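Local coordinates for hypothetical protein (Catenulispora acidiphila, PDB 4H3U) that is of unknown function but adopts a ketosteroid isomerase-like, SnoaL-type fold and may take part in trimethylamine metabolism, at residues A[58-63]-A[136-141]. Sequence-based numbering, arbitrary orientation.
Sequences DHAIGA and DYYSLS. With CD (cadmium ion), chain D.
Asp58 and Tyr138 meet in a short hydrogen bond that shows how a turn can be locked onto the neighbouring strand of a sheet. The phenol OH of Tyr138 donates to Asp58 OD2 (2.7 Å), which accepts through its syn lone pair; OD2 lies in the ring plane at its edge, the carboxylate turned 77° from that plane. A chi1 of -180° swings the Asp58 carboxylate away from its own backbone N, bringing OD2 to the phenol, while OD1 takes the N-H of Ile61 at 2.9 Å in an Asx motif. A water donates to OD2 of both Asp58 and Asp136, bridging two carboxylates of probably like charge; Tyr56 also bonds the latter. Along the backbone, a parallel bridge between Asp58 and Asp136 sets strand 54-58 beside strand 130-138 in the mixed sheet of this ketosteroid isomerase-like fold, and His59 N gives a nearly straight bond to Asp136 O (2.9 Å). The turn leads into strand 63-66, Gly62 and Ala63 facing Asp58 in a G1 beta bulge.

The His59 imidazole lies offset over the Tyr137 ring, centroids 4.2 Å apart and planes at 21°, and both polar ends bond Gln135. Ala60 CB sits over the centre of the Tyr138 ring in a CH-pi contact, 3.5 Å from the centroid. Beyond it, Ile61 CD1 meets Leu140 CD1 at 4.0 Å, where helix 140-147 begins.

A leucine in place of Tyr138 would probably leave Asp58 OD2 without its phenol donor and Ala60 without its aromatic floor. Tyr138 O is one of five cadmium ligand atoms, another being Tyr138 O of the second subunit, so in this crystal the residue fastening the turn also meets that subunit through a shared metal.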
loop_
_atom_site.group_PDB
_atom_site.type_symbol
_atom_site.label_atom_id
_atom_site.label_comp_id
_atom_site.label_asym_id
_atom_site.label_seq_id
_atom_site.Cartn_x
_atom_site.Cartn_y
_atom_site.Cartn_z
ATOM N N ASP A 58 3.641 -5.077 8.259
ATOM C CA ASP A 58 2.701 -5.529 7.239
ATOM C C ASP A 58 1.374 -4.886 7.581
ATOM O O ASP A 58 0.749 -5.237 8.584
ATOM C CB ASP A 58 2.620 -7.048 7.181
ATOM C CG ASP A 58 1.665 -7.552 6.143
ATOM O OD1 ASP A 58 0.560 -6.967 5.993
ATOM O OD2 ASP A 58 1.992 -8.577 5.480
ATOM N N HIS A 59 0.971 -3.899 6.778
ATOM C CA HIS A 59 -0.254 -3.174 7.056
ATOM C C HIS A 59 -1.515 -3.968 6.721
ATOM O O HIS A 59 -2.573 -3.651 7.274
ATOM C CB HIS A 59 -0.234 -1.821 6.313
ATOM C CG HIS A 59 0.742 -0.838 6.858
ATOM N ND1 HIS A 59 0.516 -0.071 7.978
ATOM C CD2 HIS A 59 1.953 -0.460 6.379
ATOM C CE1 HIS A 59 1.561 0.721 8.171
ATOM N NE2 HIS A 59 2.446 0.516 7.203
ATOM N N ALA A 60 -1.431 -4.882 5.781
ATOM C CA ALA A 60 -2.620 -5.650 5.392
ATOM C C ALA A 60 -3.085 -6.546 6.551
ATOM O O ALA A 60 -4.267 -6.635 6.829
ATOM C CB ALA A 60 -2.334 -6.449 4.117
ATOM N N ILE A 61 -2.118 -7.238 7.168
ATOM C CA ILE A 61 -2.356 -8.175 8.289
ATOM C C ILE A 61 -2.319 -7.466 9.626
ATOM O O ILE A 61 -2.973 -7.912 10.561
ATOM C CB ILE A 61 -1.232 -9.291 8.287
ATOM C CG1 ILE A 61 -1.263 -10.102 6.994
ATOM C CG2 ILE A 61 -1.308 -10.237 9.482
ATOM C CD1 ILE A 61 -2.569 -10.784 6.688
ATOM N N GLY A 62 -1.575 -6.373 9.723
ATOM C CA GLY A 62 -1.342 -5.623 10.924
ATOM C C GLY A 62 -0.337 -6.281 11.835
ATOM O O GLY A 62 -0.623 -6.538 13.002
ATOM N N ALA A 63 0.805 -6.645 11.297
ATOM C CA ALA A 63 1.881 -7.251 12.050
ATOM C C ALA A 63 3.066 -6.295 12.095
ATOM O O ALA A 63 3.427 -5.720 11.088
ATOM C CB ALA A 63 2.331 -8.544 11.386
ATOM N N ASP A 136 4.918 -2.970 4.163
ATOM C CA ASP A 136 4.241 -3.675 3.078
ATOM C C ASP A 136 2.753 -3.326 3.080
ATOM O O ASP A 136 2.116 -3.372 4.134
ATOM C CB ASP A 136 4.351 -5.194 3.169
ATOM C CG ASP A 136 5.749 -5.747 3.101
ATOM O OD1 ASP A 136 6.684 -5.024 2.657
ATOM O OD2 ASP A 136 5.906 -6.951 3.436
ATOM N N TYR A 137 2.224 -2.976 1.916
ATOM C CA TYR A 137 0.796 -2.691 1.674
ATOM C C TYR A 137 0.292 -3.534 0.517
ATOM O O TYR A 137 0.918 -3.618 -0.515
ATOM C CB TYR A 137 0.605 -1.217 1.299
ATOM C CG TYR A 137 0.999 -0.184 2.276
ATOM C CD1 TYR A 137 0.017 0.461 3.072
ATOM C CD2 TYR A 137 2.330 0.224 2.453
ATOM C CE1 TYR A 137 0.363 1.486 3.931
ATOM C CE2 TYR A 137 2.660 1.233 3.327
ATOM C CZ TYR A 137 1.663 1.846 4.104
ATOM O OH TYR A 137 1.969 2.855 5.000
ATOM N N TYR A 138 -0.924 -4.126 0.692
ATOM C CA TYR A 138 -1.552 -4.921 -0.347
ATOM C C TYR A 138 -3.005 -5.115 0.026
ATOM O O TYR A 138 -3.392 -4.905 1.192
ATOM C CB TYR A 138 -0.848 -6.253 -0.654
ATOM C CG TYR A 138 -0.612 -7.160 0.529
ATOM C CD1 TYR A 138 -1.503 -8.163 0.888
ATOM C CD2 TYR A 138 0.494 -6.960 1.347
ATOM C CE1 TYR A 138 -1.252 -8.957 1.999
ATOM C CE2 TYR A 138 0.755 -7.751 2.448
ATOM C CZ TYR A 138 -0.139 -8.758 2.784
ATOM O OH TYR A 138 0.106 -9.573 3.870
ATOM N N SER A 139 -3.824 -5.550 -0.911
ATOM C CA SER A 139 -5.248 -5.736 -0.645
ATOM C C SER A 139 -5.555 -7.057 -0.006
ATOM O O SER A 139 -5.609 -8.090 -0.691
ATOM C CB SER A 139 -6.041 -5.568 -1.925
ATOM O OG SER A 139 -7.418 -5.885 -1.711
ATOM N N LEU A 140 -5.810 -7.062 1.291
ATOM C CA LEU A 140 -6.223 -8.286 1.989
ATOM C C LEU A 140 -7.549 -8.772 1.408
ATOM O O LEU A 140 -7.760 -9.976 1.266
ATOM C CB LEU A 140 -6.290 -8.106 3.494
ATOM C CG LEU A 140 -6.608 -9.399 4.258
ATOM C CD1 LEU A 140 -5.568 -10.483 4.076
ATOM C CD2 LEU A 140 -6.773 -9.085 5.749
ATOM N N SER A 141 -8.439 -7.869 1.014
ATOM C CA SER A 141 -9.746 -8.295 0.451
ATOM C C SER A 141 -9.518 -9.112 -0.808
ATOM O O SER A 141 -10.193 -10.121 -1.006
ATOM C CB SER A 141 -10.576 -7.015 0.138
ATOM O OG SER A 141 -10.961 -6.400 1.344
HETATM CD CD CD D . -4.333 -2.790 1.925
HETATM O O HOH W 1 4.616 -9.026 4.821
#